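Local coordinates for Cgl0159-like domain-containing protein (Corynebacterium glutamicum, PDB 3FOK) that is of unknown function but folds as a TIM barrel, a scaffold shared by many enzymes, at residues A[143-148]-A[177-182]; A[87-92]-A[108-113]. One frame throughout, in Å; residues are numbered along the deposited sequence.

Contact 1: residues A[143-148]-A[177-182]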
ATOM      1  N   ASP A 143     -27.271  -0.847 -13.008  1.00 19.50           N
ATOM      2  CA  ASP A 143     -27.054  -1.630 -14.216  1.00 20.43           C
ATOM      3  C   ASP A 143     -25.746  -1.435 -14.959  1.00 20.61           C
ATOM      4  O   ASP A 143     -25.338  -2.301 -15.735  1.00 22.67           O
ATOM      5  CB  ASP A 143     -28.189  -1.351 -15.209  1.00 21.13           C
ATOM      6  CG  ASP A 143     -29.551  -1.275 -14.541  1.00 22.35           C
ATOM      7  OD1 ASP A 143     -29.882  -0.218 -13.954  1.00 20.61           O
ATOM      8  OD2 ASP A 143     -30.290  -2.282 -14.600  1.00 24.96           O
ATOM      9  N   PHE A 144     -25.079  -0.318 -14.711  1.00 19.97           N
ATOM     10  CA  PHE A 144     -23.873   0.016 -15.456  1.00 18.82           C
ATOM     11  C   PHE A 144     -22.850   0.747 -14.587  1.00 18.47           C
ATOM     12  O   PHE A 144     -23.224   1.499 -13.686  1.00 17.53           O
ATOM     13  CB  PHE A 144     -24.308   0.944 -16.584  1.00 20.94           C
ATOM     14  CG  PHE A 144     -23.753   0.609 -17.931  1.00 22.75           C
ATOM     15  CD1 PHE A 144     -22.382   0.577 -18.157  1.00 21.87           C
ATOM     16  CD2 PHE A 144     -24.619   0.438 -19.009  1.00 22.95           C
ATOM     17  CE1 PHE A 144     -21.880   0.391 -19.444  1.00 23.02           C
ATOM     18  CE2 PHE A 144     -24.129   0.252 -20.295  1.00 22.56           C
ATOM     19  CZ  PHE A 144     -22.758   0.231 -20.514  1.00 22.46           C
ATOM     20  N   ALA A 145     -21.567   0.541 -14.872  1.00 16.39           N
ATOM     21  CA  ALA A 145     -20.504   1.219 -14.138  1.00 16.27           C
ATOM     22  C   ALA A 145     -19.796   2.158 -15.116  1.00 17.14           C
ATOM     23  O   ALA A 145     -19.726   1.866 -16.312  1.00 16.08           O
ATOM     24  CB  ALA A 145     -19.518   0.204 -13.577  1.00 15.13           C
ATOM     25  N   LYS A 146     -19.285   3.284 -14.624  1.00 17.01           N
ATOM     26  CA  LYS A 146     -18.584   4.221 -15.494  1.00 16.60           C
ATOM     27  C   LYS A 146     -17.338   4.780 -14.819  1.00 18.51           C
ATOM     28  O   LYS A 146     -17.322   5.023 -13.607  1.00 17.89           O
ATOM     29  CB  LYS A 146     -19.530   5.349 -15.932  1.00 17.21           C
ATOM     30  CG  LYS A 146     -19.253   6.723 -15.341  1.00 19.87           C
ATOM     31  CD  LYS A 146     -18.269   7.536 -16.167  1.00 19.93           C
ATOM     32  CE  LYS A 146     -18.106   8.926 -15.559  1.00 21.16           C
ATOM     33  NZ  LYS A 146     -17.355   9.872 -16.417  1.00 20.98           N
ATOM     34  N   THR A 147     -16.299   4.987 -15.624  1.00 20.08           N
ATOM     35  CA  THR A 147     -15.019   5.490 -15.140  1.00 21.14           C
ATOM     36  C   THR A 147     -14.461   6.583 -16.045  1.00 21.35           C
ATOM     37  O   THR A 147     -14.705   6.584 -17.250  1.00 21.77           O
ATOM     38  CB  THR A 147     -13.974   4.359 -15.105  1.00 22.15           C
ATOM     39  OG1 THR A 147     -14.412   3.317 -14.228  1.00 24.52           O
ATOM     40  CG2 THR A 147     -12.632   4.889 -14.640  1.00 24.97           C
ATOM     41  N   LEU A 148     -13.705   7.506 -15.459  1.00 20.62           N
ATOM     42  CA  LEU A 148     -13.069   8.567 -16.226  1.00 18.54           C
ATOM     43  C   LEU A 148     -11.592   8.170 -16.263  1.00 18.45           C
ATOM     44  O   LEU A 148     -10.957   8.034 -15.221  1.00 18.53           O
ATOM     45  CB  LEU A 148     -13.220   9.917 -15.522  1.00 17.65           C
ATOM     46  CG  LEU A 148     -13.166  11.197 -16.369  1.00 18.11           C
ATOM     47  CD1 LEU A 148     -12.561  12.314 -15.531  1.00 15.34           C
ATOM     48  CD2 LEU A 148     -12.347  10.994 -17.630  1.00 17.85           C
ATOM     49  N   LEU A 177     -20.911  -7.060 -14.833  1.00 18.73           N
ATOM     50  CA  LEU A 177     -21.482  -5.724 -14.773  1.00 18.31           C
ATOM     51  C   LEU A 177     -20.858  -4.877 -15.873  1.00 17.18           C
ATOM     52  O   LEU A 177     -19.658  -4.637 -15.860  1.00 16.93           O
ATOM     53  CB  LEU A 177     -21.176  -5.088 -13.414  1.00 17.42           C
ATOM     54  CG  LEU A 177     -21.588  -3.627 -13.254  1.00 16.45           C
ATOM     55  CD1 LEU A 177     -23.104  -3.542 -13.186  1.00 15.66           C
ATOM     56  CD2 LEU A 177     -20.961  -3.043 -12.003  1.00 15.11           C
ATOM     57  N   PRO A 178     -21.663  -4.421 -16.842  1.00 17.45           N
ATOM     58  CA  PRO A 178     -21.110  -3.601 -17.923  1.00 16.49           C
ATOM     59  C   PRO A 178     -20.366  -2.402 -17.352  1.00 17.73           C
ATOM     60  O   PRO A 178     -20.844  -1.757 -16.416  1.00 20.62           O
ATOM     61  CB  PRO A 178     -22.348  -3.192 -18.713  1.00 17.58           C
ATOM     62  CG  PRO A 178     -23.268  -4.358 -18.521  1.00 17.51           C
ATOM     63  CD  PRO A 178     -23.106  -4.646 -17.042  1.00 17.60           C
ATOM     64  N   ILE A 179     -19.191  -2.114 -17.901  1.00 16.99           N
ATOM     65  CA  ILE A 179     -18.403  -0.987 -17.426  1.00 17.20           C
ATOM     66  C   ILE A 179     -17.976  -0.076 -18.577  1.00 18.59           C
ATOM     67  O   ILE A 179     -17.330  -0.490 -19.541  1.00 17.25           O
ATOM     68  CB  ILE A 179     -17.175  -1.466 -16.617  1.00 17.30           C
ATOM     69  CG1 ILE A 179     -16.403  -0.255 -16.088  1.00 15.35           C
ATOM     70  CG2 ILE A 179     -16.305  -2.373 -17.472  1.00 15.41           C
ATOM     71  CD1 ILE A 179     -15.325  -0.611 -15.090  1.00 16.15           C
HETATM   72  N   MSE A 180     -18.365   1.183 -18.429  1.00 20.34           N
HETATM   73  CA  MSE A 180     -18.150   2.263 -19.384  1.00 22.53           C
HETATM   74  C   MSE A 180     -16.879   3.064 -19.056  1.00 21.56           C
HETATM   75  O   MSE A 180     -16.769   3.635 -17.971  1.00 21.16           O
HETATM   76  CB  MSE A 180     -19.388   3.161 -19.289  1.00 26.87           C
HETATM   77  CG  MSE A 180     -19.630   4.183 -20.362  1.00 32.98           C
HETATM   78 SE   MSE A 180     -21.151   5.251 -19.747  1.00 40.11          SE
HETATM   79  CE  MSE A 180     -22.567   3.944 -19.951  1.00 38.23           C
ATOM     80  N   LEU A 181     -15.921   3.103 -19.978  1.00 19.38           N
ATOM     81  CA  LEU A 181     -14.693   3.860 -19.748  1.00 18.86           C
ATOM     82  C   LEU A 181     -14.674   5.108 -20.630  1.00 19.34           C
ATOM     83  O   LEU A 181     -14.906   5.021 -21.841  1.00 18.76           O
ATOM     84  CB  LEU A 181     -13.451   3.012 -20.058  1.00 18.79           C
ATOM     85  CG  LEU A 181     -13.228   1.669 -19.357  1.00 18.60           C
ATOM     86  CD1 LEU A 181     -11.840   1.155 -19.717  1.00 19.37           C
ATOM     87  CD2 LEU A 181     -13.353   1.822 -17.854  1.00 19.39           C
ATOM     88  N   GLU A 182     -14.400   6.261 -20.022  1.00 18.46           N
ATOM     89  CA  GLU A 182     -14.331   7.521 -20.755  1.00 17.90           C
ATOM     90  C   GLU A 182     -12.856   7.896 -20.835  1.00 18.18           C
ATOM     91  O   GLU A 182     -12.309   8.490 -19.906  1.00 17.84           O
ATOM     92  CB  GLU A 182     -15.108   8.617 -20.020  1.00 19.04           C
ATOM     93  CG  GLU A 182     -15.352   9.877 -20.850  1.00 21.87           C
ATOM     94  CD  GLU A 182     -16.087  10.962 -20.074  1.00 23.81           C
ATOM     95  OE1 GLU A 182     -17.027  10.631 -19.320  1.00 24.09           O
ATOM     96  OE2 GLU A 182     -15.735  12.150 -20.229  1.00 26.01           O
TER
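Met180, a selenomethionine, reaches across to the Phe144 ring between two neighbouring parallel strands of the TIM barrel. Its CB lies 3.3 Å from Ala145 O and also touches Phe144 CE1. CG runs anti to the backbone N (chi1 -166°), which carries the chain along the face of the sheet that holds Phe144 and Lys146. SE passes Lys146 CB at 4.1 Å. A bend at the last torsion of Met180 (chi3 -71°) then turns CE back over the ring of Phe144, 3.7 Å from its centroid. Pro178 CB lies over the opposite face, 3.8 Å from the same centroid. The ring is thus clamped by two CH-pi contacts, and SE adds a more distant Met-aromatic contact. Trp220 meets the ring edge-to-face.

Four backbone hydrogen bonds join the strands in the parallel pattern. Ala145 N and O bind Pro178 O and Met180 N. Thr147 N and O bind Met180 O and Glu182 N. On the side toward helix 158-174, Leu181 CD2 packs against Thr147 CB at 3.8 Å, the two side chains pointing the same way.

Farther along the Met180 side of the sheet, Lys146 NZ makes a salt bridge of 3.0 Å to Glu182 OE1. NZ approaches OE1 from above the carboxylate plane, 43° out of it. OE1 is also paired with Lys222. The contact therefore passes from an apolar clamp to a charged cluster toward the C-terminal ends of the strands. TIM-barrel enzymes keep their active sites at that end, so the cluster is consistent with a functional pocket, though none is established here.

Contact 2: residues A[87-92]-A[108-113]; sequences GVLGTP and IVVGSM
Leu89 and Val110 pack against each other where two parallel strands of the TIM barrel pair, one beta-alpha-beta unit with helix 92-100 as its crossover. Leu89 CD1 lies 3.2 Å from Val110 O, touches Val110 CG1 at 3.8 Å and reaches the backbone N of Ser112. Val110 CB rests against Leu89 CA. Both residues lie on the face of the sheet that meets Ile46 and Lys146. Val88 and Val109 lie on the other face, where both touch Ile95 of helix 92-100.

The backbones hold this register with four hydrogen bonds. Val88 N binds Ile108 O, and Val88 O accepts Val110 N. Gly90 N binds Val110 O at 2.9 Å. At the start of strand 87-90, Gly87 has no side chain, and its CA sits 2.9 Å from Ile108 O in a CA-H...O contact.

Further out, strand 44-48 flanks strand 87-90. Val47 bonds to Gly87 and Leu89, and Ala49 also to Leu89. Thr91 is the N-cap of helix 92-100, and its OG1 bonds to Asp93 OD1. Thr91 and Pro92 also pack on Gly211 and Gly213 of a second subunit. Ser112 OG bonds to Asp50 OD1. The pairing ends with a longer bond: Ser112 N lies 3.2 Å from Gly90 O and meets it from above the carbonyl plane, 51° out of it.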
ATOM      1  N   GLY A  87     -31.990   6.035 -19.167  1.00 25.13           N
ATOM      2  CA  GLY A  87     -31.434   6.063 -17.831  1.00 23.79           C
ATOM      3  C   GLY A  87     -30.605   7.275 -17.460  1.00 23.83           C
ATOM      4  O   GLY A  87     -30.543   8.271 -18.186  1.00 24.28           O
ATOM      5  N   VAL A  88     -29.943   7.166 -16.316  1.00 22.53           N
ATOM      6  CA  VAL A  88     -29.126   8.247 -15.794  1.00 21.56           C
ATOM      7  C   VAL A  88     -27.789   7.763 -15.240  1.00 20.71           C
ATOM      8  O   VAL A  88     -27.671   6.637 -14.759  1.00 20.93           O
ATOM      9  CB  VAL A  88     -29.898   8.998 -14.679  1.00 20.85           C
ATOM     10  CG1 VAL A  88     -30.425   7.999 -13.656  1.00 20.42           C
ATOM     11  CG2 VAL A  88     -29.000  10.015 -14.004  1.00 21.40           C
ATOM     12  N   LEU A  89     -26.782   8.626 -15.336  1.00 19.64           N
ATOM     13  CA  LEU A  89     -25.447   8.338 -14.826  1.00 19.35           C
ATOM     14  C   LEU A  89     -25.176   9.315 -13.699  1.00 19.63           C
ATOM     15  O   LEU A  89     -25.248  10.526 -13.892  1.00 19.77           O
ATOM     16  CB  LEU A  89     -24.384   8.527 -15.914  1.00 18.76           C
ATOM     17  CG  LEU A  89     -22.969   8.858 -15.410  1.00 18.89           C
ATOM     18  CD1 LEU A  89     -22.492   7.793 -14.433  1.00 19.58           C
ATOM     19  CD2 LEU A  89     -22.020   8.970 -16.590  1.00 20.36           C
ATOM     20  N   GLY A  90     -24.861   8.795 -12.522  1.00 19.56           N
ATOM     21  CA  GLY A  90     -24.587   9.679 -11.413  1.00 18.81           C
ATOM     22  C   GLY A  90     -23.786   9.051 -10.298  1.00 18.44           C
ATOM     23  O   GLY A  90     -23.543   7.845 -10.279  1.00 19.86           O
ATOM     24  N   THR A  91     -23.359   9.896  -9.371  1.00 17.75           N
ATOM     25  CA  THR A  91     -22.603   9.458  -8.215  1.00 18.78           C
ATOM     26  C   THR A  91     -23.662   8.943  -7.233  1.00 18.36           C
ATOM     27  O   THR A  91     -24.850   9.211  -7.408  1.00 18.18           O
ATOM     28  CB  THR A  91     -21.794  10.642  -7.632  1.00 18.91           C
ATOM     29  OG1 THR A  91     -21.789  10.575  -6.205  1.00 25.34           O
ATOM     30  CG2 THR A  91     -22.389  11.963  -8.080  1.00 21.31           C
ATOM     31  N   PRO A  92     -23.259   8.192  -6.197  1.00 18.16           N
ATOM     32  CA  PRO A  92     -24.251   7.674  -5.244  1.00 18.00           C
ATOM     33  C   PRO A  92     -25.242   8.676  -4.634  1.00 18.70           C
ATOM     34  O   PRO A  92     -26.409   8.341  -4.426  1.00 16.86           O
ATOM     35  CB  PRO A  92     -23.388   7.004  -4.176  1.00 16.52           C
ATOM     36  CG  PRO A  92     -22.208   6.527  -4.961  1.00 19.28           C
ATOM     37  CD  PRO A  92     -21.906   7.720  -5.852  1.00 17.59           C
ATOM     38  N   ILE A 108     -32.269   2.867 -16.633  1.00 17.66           N
ATOM     39  CA  ILE A 108     -30.929   2.323 -16.540  1.00 16.46           C
ATOM     40  C   ILE A 108     -30.114   3.220 -15.625  1.00 15.70           C
ATOM     41  O   ILE A 108     -30.014   4.424 -15.857  1.00 16.01           O
ATOM     42  CB  ILE A 108     -30.261   2.275 -17.925  1.00 17.55           C
ATOM     43  CG1 ILE A 108     -30.968   1.239 -18.799  1.00 18.15           C
ATOM     44  CG2 ILE A 108     -28.773   1.956 -17.784  1.00 15.85           C
ATOM     45  CD1 ILE A 108     -31.000  -0.151 -18.190  1.00 20.55           C
ATOM     46  N   VAL A 109     -29.542   2.639 -14.578  1.00 15.15           N
ATOM     47  CA  VAL A 109     -28.736   3.419 -13.651  1.00 14.51           C
ATOM     48  C   VAL A 109     -27.256   3.144 -13.878  1.00 14.76           C
ATOM     49  O   VAL A 109     -26.811   1.994 -13.803  1.00 14.57           O
ATOM     50  CB  VAL A 109     -29.052   3.083 -12.185  1.00 13.32           C
ATOM     51  CG1 VAL A 109     -28.380   4.103 -11.279  1.00 14.26           C
ATOM     52  CG2 VAL A 109     -30.550   3.062 -11.960  1.00 13.48           C
ATOM     53  N   VAL A 110     -26.504   4.202 -14.162  1.00 13.68           N
ATOM     54  CA  VAL A 110     -25.068   4.081 -14.378  1.00 15.45           C
ATOM     55  C   VAL A 110     -24.375   4.775 -13.213  1.00 16.17           C
ATOM     56  O   VAL A 110     -24.661   5.938 -12.913  1.00 16.59           O
ATOM     57  CB  VAL A 110     -24.625   4.768 -15.684  1.00 16.32           C
ATOM     58  CG1 VAL A 110     -23.167   4.427 -15.981  1.00 15.13           C
ATOM     59  CG2 VAL A 110     -25.517   4.335 -16.832  1.00 17.98           C
ATOM     60  N   GLY A 111     -23.471   4.064 -12.551  1.00 14.82           N
ATOM     61  CA  GLY A 111     -22.779   4.665 -11.430  1.00 14.46           C
ATOM     62  C   GLY A 111     -21.353   5.058 -11.743  1.00 15.91           C
ATOM     63  O   GLY A 111     -20.572   4.263 -12.266  1.00 15.96           O
ATOM     64  N   SER A 112     -21.030   6.306 -11.419  1.00 17.00           N
ATOM     65  CA  SER A 112     -19.700   6.865 -11.623  1.00 17.65           C
ATOM     66  C   SER A 112     -18.822   6.368 -10.478  1.00 17.12           C
ATOM     67  O   SER A 112     -19.175   6.518  -9.314  1.00 17.71           O
ATOM     68  CB  SER A 112     -19.781   8.396 -11.614  1.00 15.68           C
ATOM     69  OG  SER A 112     -18.500   8.983 -11.728  1.00 16.31           O
HETATM   70  N   MSE A 113     -17.674   5.789 -10.808  1.00 18.93           N
HETATM   71  CA  MSE A 113     -16.785   5.238  -9.791  1.00 20.78           C
HETATM   72  C   MSE A 113     -15.701   6.161  -9.233  1.00 21.41           C
HETATM   73  O   MSE A 113     -15.475   6.179  -8.021  1.00 21.53           O
HETATM   74  CB  MSE A 113     -16.122   3.969 -10.327  1.00 22.77           C
HETATM   75  CG  MSE A 113     -17.102   2.902 -10.779  1.00 27.75           C
HETATM   76 SE   MSE A 113     -16.221   1.298 -11.421  1.00 36.42          SE
HETATM   77  CE  MSE A 113     -15.894   0.441  -9.717  1.00 30.58           C
TER

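In the fold
Contact 2 closes before contact 1 opens along the chain. Their centres are about 9 Å apart in one curled sheet. Strands 108-112 and 144-151 are neighbours, so the two contacts together span four successive barrel strands, from 87-90 to 179-189. Each belongs to a beta-alpha-beta unit, with helix 92-100 in contact 2 and helix 158-174 in contact 1. Probable backbone hydrogen bonds join them at Gly111, from its N to Phe144 O and from its O to Lys146 N. Inside the barrel, Lys146 CG packs on Leu89 CD1 at 3.5 Å, and Phe144 CB packs on Val110 CG2. The two contacts thus share one continuous interior wall.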